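Ras-associated and pleckstrin homology domains-containing protein 1 (Homo sapiens, PDB 4GMV) relays localized membrane signals, targets the actin regulators EVL and VASP to the leading edge, is implicated in lamellipodial dynamics and negatively regulates cell adhesion. Local coordinates at residues K31-V36 with T45-E50; R35-D40 with Q106-F111; L71-V76 with F111-E116. All coordinates share one frame; numbering follows the deposited sequence.

Contact 1 of 3, residues K31-V36 with T45-E50; sequences KLVIRV and TMMVDE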
# COMPACT_ATOMS: atom_id res chain seq x y z
N LYS A 31 22.49 2.75 11.94
CA LYS A 31 22.37 3.19 10.55
C LYS A 31 22.54 2.01 9.59
O LYS A 31 23.35 1.12 9.84
CB LYS A 31 23.40 4.28 10.23
CG LYS A 31 23.25 5.57 11.03
CD LYS A 31 21.96 6.31 10.68
CE LYS A 31 22.07 7.81 10.94
NZ LYS A 31 22.29 8.13 12.38
N LEU A 32 21.77 2.01 8.52
CA LEU A 32 21.88 1.01 7.46
C LEU A 32 21.92 1.72 6.12
O LEU A 32 21.20 2.70 5.91
CB LEU A 32 20.68 0.05 7.51
CG LEU A 32 20.34 -0.88 6.34
CD1 LEU A 32 21.24 -2.11 6.31
CD2 LEU A 32 18.88 -1.30 6.38
N VAL A 33 22.77 1.24 5.22
CA VAL A 33 22.80 1.79 3.87
C VAL A 33 22.02 0.88 2.93
O VAL A 33 22.40 -0.27 2.71
CB VAL A 33 24.23 2.00 3.32
CG1 VAL A 33 24.18 2.59 1.92
CG2 VAL A 33 25.04 2.90 4.24
N ILE A 34 20.94 1.42 2.39
CA ILE A 34 20.11 0.69 1.43
C ILE A 34 20.38 1.13 -0.01
O ILE A 34 21.09 2.10 -0.26
CB ILE A 34 18.61 0.85 1.76
CG1 ILE A 34 18.17 2.30 1.59
CG2 ILE A 34 18.35 0.38 3.18
CD1 ILE A 34 16.68 2.50 1.70
N ARG A 35 19.83 0.37 -0.95
CA ARG A 35 19.88 0.72 -2.36
C ARG A 35 18.45 0.97 -2.85
O ARG A 35 17.52 0.24 -2.50
CB ARG A 35 20.54 -0.40 -3.16
CG ARG A 35 20.68 -0.11 -4.64
CD ARG A 35 21.49 -1.21 -5.32
NE ARG A 35 22.82 -1.36 -4.73
CZ ARG A 35 23.88 -0.60 -5.03
NH1 ARG A 35 23.78 0.38 -5.92
NH2 ARG A 35 25.04 -0.83 -4.43
N VAL A 36 18.30 2.02 -3.64
CA VAL A 36 17.00 2.51 -4.06
C VAL A 36 17.01 2.72 -5.57
O VAL A 36 17.79 3.52 -6.08
CB VAL A 36 16.66 3.83 -3.33
CG1 VAL A 36 15.45 4.50 -3.97
CG2 VAL A 36 16.40 3.57 -1.86
N THR A 45 22.56 4.73 -3.54
CA THR A 45 22.56 4.26 -2.16
C THR A 45 22.14 5.41 -1.26
O THR A 45 22.22 6.56 -1.66
CB THR A 45 23.93 3.69 -1.74
OG1 THR A 45 24.95 4.68 -1.89
CG2 THR A 45 24.28 2.48 -2.59
N MET A 46 21.64 5.09 -0.07
CA MET A 46 21.34 6.11 0.93
C MET A 46 21.32 5.54 2.33
O MET A 46 21.07 4.35 2.53
CB MET A 46 20.03 6.85 0.62
CG MET A 46 18.76 6.09 1.00
SD MET A 46 17.24 7.03 0.75
CE MET A 46 17.37 8.32 1.99
N MET A 47 21.58 6.41 3.30
CA MET A 47 21.57 6.03 4.69
C MET A 47 20.18 6.18 5.28
O MET A 47 19.50 7.18 5.07
CB MET A 47 22.58 6.87 5.47
CG MET A 47 22.93 6.30 6.83
SD MET A 47 24.44 7.01 7.49
CE MET A 47 25.68 6.00 6.67
N VAL A 48 19.77 5.16 6.03
CA VAL A 48 18.55 5.20 6.82
C VAL A 48 18.87 4.69 8.22
O VAL A 48 19.93 4.11 8.43
CB VAL A 48 17.41 4.34 6.19
CG1 VAL A 48 17.11 4.77 4.76
CG2 VAL A 48 17.73 2.85 6.26
N ASP A 49 17.95 4.89 9.16
CA ASP A 49 18.08 4.28 10.48
C ASP A 49 16.84 3.46 10.83
O ASP A 49 15.82 3.55 10.16
CB ASP A 49 18.38 5.34 11.56
CG ASP A 49 17.26 6.35 11.73
OD1 ASP A 49 16.16 5.97 12.18
OD2 ASP A 49 17.49 7.54 11.42
N GLU A 50 16.94 2.67 11.90
CA GLU A 50 15.88 1.75 12.29
C GLU A 50 14.65 2.40 12.96
O GLU A 50 13.71 1.70 13.34
CB GLU A 50 16.43 0.63 13.17
CG GLU A 50 16.94 1.09 14.53
CD GLU A 50 17.57 -0.03 15.34
OE1 GLU A 50 17.97 0.24 16.49
OE2 GLU A 50 17.65 -1.17 14.83

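Contact 2 of 3, residues R35-D40 with Q106-F111; sequences RVHMSD and QNKLIF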
# COMPACT_ATOMS: atom_id res chain seq x y z
N ARG A 35 19.83 0.37 -0.95
CA ARG A 35 19.88 0.72 -2.36
C ARG A 35 18.45 0.97 -2.85
O ARG A 35 17.52 0.24 -2.50
CB ARG A 35 20.54 -0.40 -3.16
CG ARG A 35 20.68 -0.11 -4.64
CD ARG A 35 21.49 -1.21 -5.32
NE ARG A 35 22.82 -1.36 -4.73
CZ ARG A 35 23.88 -0.60 -5.03
NH1 ARG A 35 23.78 0.38 -5.92
NH2 ARG A 35 25.04 -0.83 -4.43
N VAL A 36 18.30 2.02 -3.64
CA VAL A 36 17.00 2.51 -4.06
C VAL A 36 17.01 2.72 -5.57
O VAL A 36 17.79 3.52 -6.08
CB VAL A 36 16.66 3.83 -3.33
CG1 VAL A 36 15.45 4.50 -3.97
CG2 VAL A 36 16.40 3.57 -1.86
N HIS A 37 16.16 1.99 -6.28
CA HIS A 37 16.05 2.14 -7.72
C HIS A 37 15.18 3.31 -8.08
O HIS A 37 14.24 3.66 -7.36
CB HIS A 37 15.52 0.87 -8.37
CG HIS A 37 16.55 -0.22 -8.51
ND1 HIS A 37 16.92 -1.00 -7.49
CD2 HIS A 37 17.30 -0.63 -9.61
CE1 HIS A 37 17.85 -1.88 -7.90
NE2 HIS A 37 18.08 -1.65 -9.20
N MET A 38 15.51 3.93 -9.20
CA MET A 38 14.80 5.09 -9.72
C MET A 38 13.79 4.63 -10.76
O MET A 38 13.81 3.47 -11.19
CB MET A 38 15.79 6.09 -10.32
CG MET A 38 16.16 7.29 -9.46
SD MET A 38 16.06 7.13 -7.66
CE MET A 38 16.76 8.71 -7.15
N SER A 39 12.91 5.55 -11.16
CA SER A 39 11.90 5.30 -12.17
C SER A 39 12.47 4.69 -13.46
O SER A 39 11.76 3.96 -14.15
CB SER A 39 11.18 6.61 -12.51
OG SER A 39 10.02 6.35 -13.27
N ASP A 40 13.73 4.99 -13.75
CA ASP A 40 14.39 4.54 -14.98
C ASP A 40 15.33 3.34 -14.79
O ASP A 40 16.15 3.03 -15.67
CB ASP A 40 15.16 5.71 -15.60
CG ASP A 40 16.17 6.33 -14.64
OD1 ASP A 40 16.63 7.46 -14.92
OD2 ASP A 40 16.52 5.70 -13.62
N GLN A 106 16.31 -10.73 -4.50
CA GLN A 106 16.41 -9.91 -5.70
C GLN A 106 15.31 -8.85 -5.72
O GLN A 106 15.04 -8.24 -6.76
CB GLN A 106 16.35 -10.77 -6.95
CG GLN A 106 17.59 -11.65 -7.12
CD GLN A 106 17.61 -12.35 -8.46
OE1 GLN A 106 17.19 -13.50 -8.58
NE2 GLN A 106 18.10 -11.65 -9.48
N ASN A 107 14.69 -8.65 -4.56
CA ASN A 107 13.72 -7.58 -4.35
C ASN A 107 14.33 -6.21 -4.58
O ASN A 107 15.51 -5.99 -4.28
CB ASN A 107 13.17 -7.63 -2.92
CG ASN A 107 12.26 -8.83 -2.66
OD1 ASN A 107 11.99 -9.62 -3.56
ND2 ASN A 107 11.79 -8.95 -1.43
N LYS A 108 13.52 -5.28 -5.10
CA LYS A 108 13.97 -3.91 -5.34
C LYS A 108 13.18 -2.92 -4.50
O LYS A 108 12.06 -3.19 -4.07
CB LYS A 108 13.84 -3.52 -6.81
CG LYS A 108 14.70 -4.33 -7.78
CD LYS A 108 14.58 -3.76 -9.19
CE LYS A 108 15.03 -4.76 -10.24
NZ LYS A 108 15.24 -4.13 -11.58
N LEU A 109 13.78 -1.76 -4.27
CA LEU A 109 13.09 -0.69 -3.59
C LEU A 109 13.09 0.48 -4.55
O LEU A 109 14.13 1.08 -4.80
CB LEU A 109 13.81 -0.36 -2.28
CG LEU A 109 13.15 0.43 -1.17
CD1 LEU A 109 11.86 -0.23 -0.65
CD2 LEU A 109 14.16 0.56 -0.04
N ILE A 110 11.92 0.77 -5.12
CA ILE A 110 11.79 1.80 -6.15
C ILE A 110 11.23 3.12 -5.58
O ILE A 110 10.21 3.13 -4.90
CB ILE A 110 10.94 1.32 -7.35
CG1 ILE A 110 11.45 -0.04 -7.86
CG2 ILE A 110 10.99 2.35 -8.47
CD1 ILE A 110 10.48 -0.80 -8.74
N PHE A 111 11.94 4.21 -5.85
CA PHE A 111 11.49 5.55 -5.51
C PHE A 111 10.91 6.16 -6.78
O PHE A 111 11.63 6.39 -7.75
CB PHE A 111 12.66 6.39 -4.98
CG PHE A 111 12.34 7.85 -4.79
CD1 PHE A 111 11.29 8.25 -3.99
CD2 PHE A 111 13.11 8.83 -5.42
CE1 PHE A 111 11.00 9.60 -3.82
CE2 PHE A 111 12.83 10.17 -5.26
CZ PHE A 111 11.77 10.56 -4.46
O HOH W 1 16.75 -1.49 -4.80

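Contact 3 of 3, residues L71-V76 with F111-E116; sequences LDWSLV and FMERIE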
# COMPACT_ATOMS: atom_id res chain seq x y z
N LEU A 71 2.39 14.71 -4.77
CA LEU A 71 1.68 13.89 -3.79
C LEU A 71 1.90 12.38 -4.01
O LEU A 71 1.74 11.57 -3.08
CB LEU A 71 0.19 14.26 -3.91
CG LEU A 71 -0.98 13.68 -3.14
CD1 LEU A 71 -0.88 13.94 -1.64
CD2 LEU A 71 -2.27 14.29 -3.67
N ASP A 72 2.30 12.01 -5.23
CA ASP A 72 2.37 10.59 -5.62
C ASP A 72 3.70 9.87 -5.32
O ASP A 72 3.83 8.68 -5.60
CB ASP A 72 2.00 10.44 -7.11
CG ASP A 72 0.67 11.10 -7.48
OD1 ASP A 72 -0.26 11.16 -6.64
OD2 ASP A 72 0.54 11.55 -8.64
N TRP A 73 4.69 10.59 -4.76
CA TRP A 73 6.01 10.02 -4.47
C TRP A 73 5.89 8.92 -3.45
O TRP A 73 5.30 9.11 -2.39
CB TRP A 73 7.01 11.06 -3.97
CG TRP A 73 7.51 12.07 -4.97
CD1 TRP A 73 7.34 13.45 -4.94
CD2 TRP A 73 8.30 11.82 -6.19
NE1 TRP A 73 7.93 14.05 -6.01
CE2 TRP A 73 8.53 13.14 -6.81
CE3 TRP A 73 8.82 10.69 -6.82
CZ2 TRP A 73 9.24 13.28 -8.00
CZ3 TRP A 73 9.54 10.86 -8.02
CH2 TRP A 73 9.74 12.12 -8.59
N SER A 74 6.49 7.77 -3.78
CA SER A 74 6.32 6.51 -3.08
C SER A 74 7.61 5.68 -3.01
O SER A 74 8.49 5.80 -3.88
CB SER A 74 5.29 5.65 -3.81
OG SER A 74 4.05 6.32 -3.90
N LEU A 75 7.70 4.84 -1.98
CA LEU A 75 8.63 3.71 -1.98
C LEU A 75 7.83 2.46 -2.29
O LEU A 75 6.84 2.17 -1.61
CB LEU A 75 9.34 3.56 -0.63
CG LEU A 75 10.55 4.46 -0.41
CD1 LEU A 75 11.32 3.92 0.78
CD2 LEU A 75 11.45 4.56 -1.63
N VAL A 76 8.27 1.77 -3.33
CA VAL A 76 7.62 0.58 -3.86
C VAL A 76 8.55 -0.60 -3.64
O VAL A 76 9.75 -0.52 -3.90
CB VAL A 76 7.35 0.74 -5.38
CG1 VAL A 76 6.97 -0.59 -6.04
CG2 VAL A 76 6.25 1.77 -5.63
N PHE A 111 11.94 4.21 -5.85
CA PHE A 111 11.49 5.55 -5.51
C PHE A 111 10.91 6.16 -6.78
O PHE A 111 11.63 6.39 -7.75
CB PHE A 111 12.66 6.39 -4.98
CG PHE A 111 12.34 7.85 -4.79
CD1 PHE A 111 11.29 8.25 -3.99
CD2 PHE A 111 13.11 8.83 -5.42
CE1 PHE A 111 11.00 9.60 -3.82
CE2 PHE A 111 12.83 10.17 -5.26
CZ PHE A 111 11.77 10.56 -4.46
N MET A 112 9.60 6.38 -6.77
CA MET A 112 8.90 6.94 -7.92
C MET A 112 7.51 7.49 -7.56
O MET A 112 7.02 7.30 -6.42
CB MET A 112 8.82 5.92 -9.08
CG MET A 112 7.93 4.70 -8.85
SD MET A 112 7.93 3.48 -10.19
CE MET A 112 7.24 4.42 -11.57
N GLU A 113 6.95 8.20 -8.53
CA GLU A 113 5.58 8.71 -8.55
C GLU A 113 4.63 7.55 -8.79
O GLU A 113 5.02 6.53 -9.35
CB GLU A 113 5.41 9.70 -9.72
CG GLU A 113 6.36 10.88 -9.72
CD GLU A 113 5.74 12.14 -10.29
OE1 GLU A 113 6.10 12.55 -11.44
OE2 GLU A 113 4.88 12.72 -9.60
N ARG A 114 3.38 7.71 -8.41
CA ARG A 114 2.43 6.60 -8.33
C ARG A 114 1.03 7.12 -8.07
O ARG A 114 0.60 7.22 -6.91
CB ARG A 114 2.78 5.64 -7.17
CG ARG A 114 4.15 4.97 -7.17
CD ARG A 114 4.31 3.84 -8.17
NE ARG A 114 3.09 3.09 -8.42
CZ ARG A 114 3.06 1.80 -8.79
NH1 ARG A 114 4.20 1.12 -8.93
NH2 ARG A 114 1.91 1.19 -9.01
N ILE A 115 0.31 7.44 -9.15
CA ILE A 115 -1.12 7.76 -9.07
C ILE A 115 -1.86 7.00 -7.93
O ILE A 115 -2.69 7.57 -7.23
CB ILE A 115 -1.84 7.40 -10.38
CG1 ILE A 115 -1.05 7.87 -11.62
CG2 ILE A 115 -3.28 7.92 -10.37
CD1 ILE A 115 -1.23 9.33 -12.00
N GLU A 116 -1.54 5.72 -7.77
CA GLU A 116 -2.41 4.82 -7.00
C GLU A 116 -2.47 5.10 -5.51
O GLU A 116 -3.52 4.95 -4.91
CB GLU A 116 -2.03 3.35 -7.20
CG GLU A 116 -2.09 2.85 -8.62
CD GLU A 116 -0.71 2.55 -9.15
OE1 GLU A 116 0.26 3.29 -8.81
OE2 GLU A 116 -0.59 1.55 -9.90

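Contact 1 of 3, residues K31-V36 with T45-E50
Thr-45, in the beta hairpin of strands 31-38 and 43-49, meets two side chains of the antiparallel segment 31-36. Its CB lies 3.8 Å from Val-33 CG1, while its methyl CG2 rests above one face of the Arg-35 guanidinium, displaced toward the rim and 3.9 Å from Arg-35 CZ. Next, Met-46 forms a hydrogen-bonded pair with Ile-34. The bond from Ile-34 N to Met-46 O measures 2.9 Å but is bent, with an angle of 148° at the hydrogen. The two side chains run side by side, Met-46 CG 3.9 Å from Ile-34 CG1. That branch of Ile-34 sits between its own backbone N and carbonyl carbon (chi1 65°), from where CD1 extends to meet Val-48. Met-47 turns to the other face of the sheet, crossing Lys-31 at about a right angle and bringing its terminal CE within 4.0 Å of Val-33 CG2. Val-48 pairs with Leu-32 through straighter bonds: Leu-32 N reaches Val-48 O at 2.8 Å, with 173° at the hydrogen. Val-48 CG1 also packs 3.8 Å from Ile-34 CD1. At Asp-49 the contact is made by carbon, CB lying 3.8 Å from Lys-31 CD, while the polar ends have partners elsewhere: Lys-31 NZ with Glu-26 O, and Asp-49 OD1 with Arg-51 N. Within the Ras-associating domain, Ile-34, Met-46 and Val-48 form the inward face. Met-46 and Val-48 pack on helix 54-64, Val-48 and Ile-34 on helix 94-98, and Ile-34 also touches Leu-109 of strand 108-112.

Contact 2 of 3, residues R35-D40 with Q106-F111
His-37 is held through both its backbone N and its O to strand 108-111: its N donates to Leu-109 O at 2.7 Å, and its O accepts from Phe-111 N at 2.8 Å. Bonding one residue to two that flank Ile-110 is the pattern of parallel strands, and the strand directions, 53° apart, show a strongly twisted pair. Parallel first and last strands at the middle of the sheet are the signature of the ubiquitin-like beta-grasp fold, to which Ras-associating domains belong. Where the strands diverge, a water continues the link. It donates to Arg-35 O at 3.0 Å and accepts from Leu-109 N at 3.0 Å. The same water lies in the plane of the His-37 ring, 2.7 Å from ND1, and so ties the imidazole to both backbones. One face of that ring is covered by an aliphatic chain in a CH-pi contact: Lys-108 CD stands 3.9 Å from the His-37 ring centroid, only 5° off the normal. Lys-108 is extended beyond CG, which lays its methylenes across the imidazole and carries NZ on to a salt bridge with Asp-41. On the buried face, Val-36 CG1 presses against Phe-111 CB at 3.5 Å, and Val-36 CG2 approaches Leu-109. With Phe-111 CG anti to the backbone N (chi1 172°), the side chain runs alongside Met-38, pointing the same way. The sulfur comes to the ring's edge in a Met-aromatic contact, and at the same edge Met-38 CE lies 4.0 Å from Phe-111 CD2.

Contact 3 of 3, residues L71-V76 with F111-E116
The indole of Trp-73 lies between Glu-113 and Phe-111, which approach it from opposite sides. These groups meet where antiparallel strands 74-79 and 108-112 of the beta-grasp Ras-associating domain come together. Over one face of the indole sits the Glu-113 chain, its CG 3.7 Å from the centroid of the six-membered ring in a CH-pi contact. Glu-113 CG is anti to the carbonyl carbon (chi1 -57°), an orientation that lays this methylene on the indole, while the carboxylate farther out bonds Ser-70 through OE2. On the other side the Phe-111 ring is inclined by 21° to the indole. The centroids are 5.0 Å apart and the rings are slid so far that they barely overlap, with Trp-73 CZ3 near the rim of the Phe-111 face. Trp-73 NE1 bonds Gly-68 O, which probably restrains the rotation of the indole. Ser-74 and Met-112 form a hydrogen-bonded pair, Met-112 N reaching Ser-74 O at 3.1 Å. The return bond, from Ser-74 N to Met-112 O, is shorter at 2.7 Å yet bent to 137° at the hydrogen. On the Trp-73 and Glu-113 side of this pair the chains leave sheet geometry. Ser-74 OG turns back to donate to Asp-72 O at 2.9 Å, approaching from above the carbonyl plane, and Arg-114 CG packs 3.5 Å from Ser-74 OG. The Arg-114 chain, bent at chi2 and chi3, then crosses Val-76 at about a right angle, CD lying 3.8 Å from Val-76 CG2. Its guanidinium ends in a salt bridge: NE meets the syn side of Glu-116 OE1 at 2.9 Å, and NH2 makes a weak second bond to the same oxygen.

In the fold
All three contacts lie inside the Ras-associating domain and join neighbouring strands in the order 43-49, 31-38, 108-112, 74-79. Contact 1 closes first along the chain; contact 2 starts from the same strand 31-38 and shares Arg-35 and Val-36 with it. The segments of contacts 2 and 3 alternate in sequence and share Phe-111. Centres of contacts 1 and 2 are about 13 Å apart, those of 2 and 3 about 12 Å, and those of 1 and 3 about 19 Å, consistent with steps across the sheet. Helix 54-64 packs against residues of all three. The first hairpin is thereby joined, through the parallel pair 31-38 and 108-112, to strand 74-79, and strand 108-112 runs on into helix 115-122.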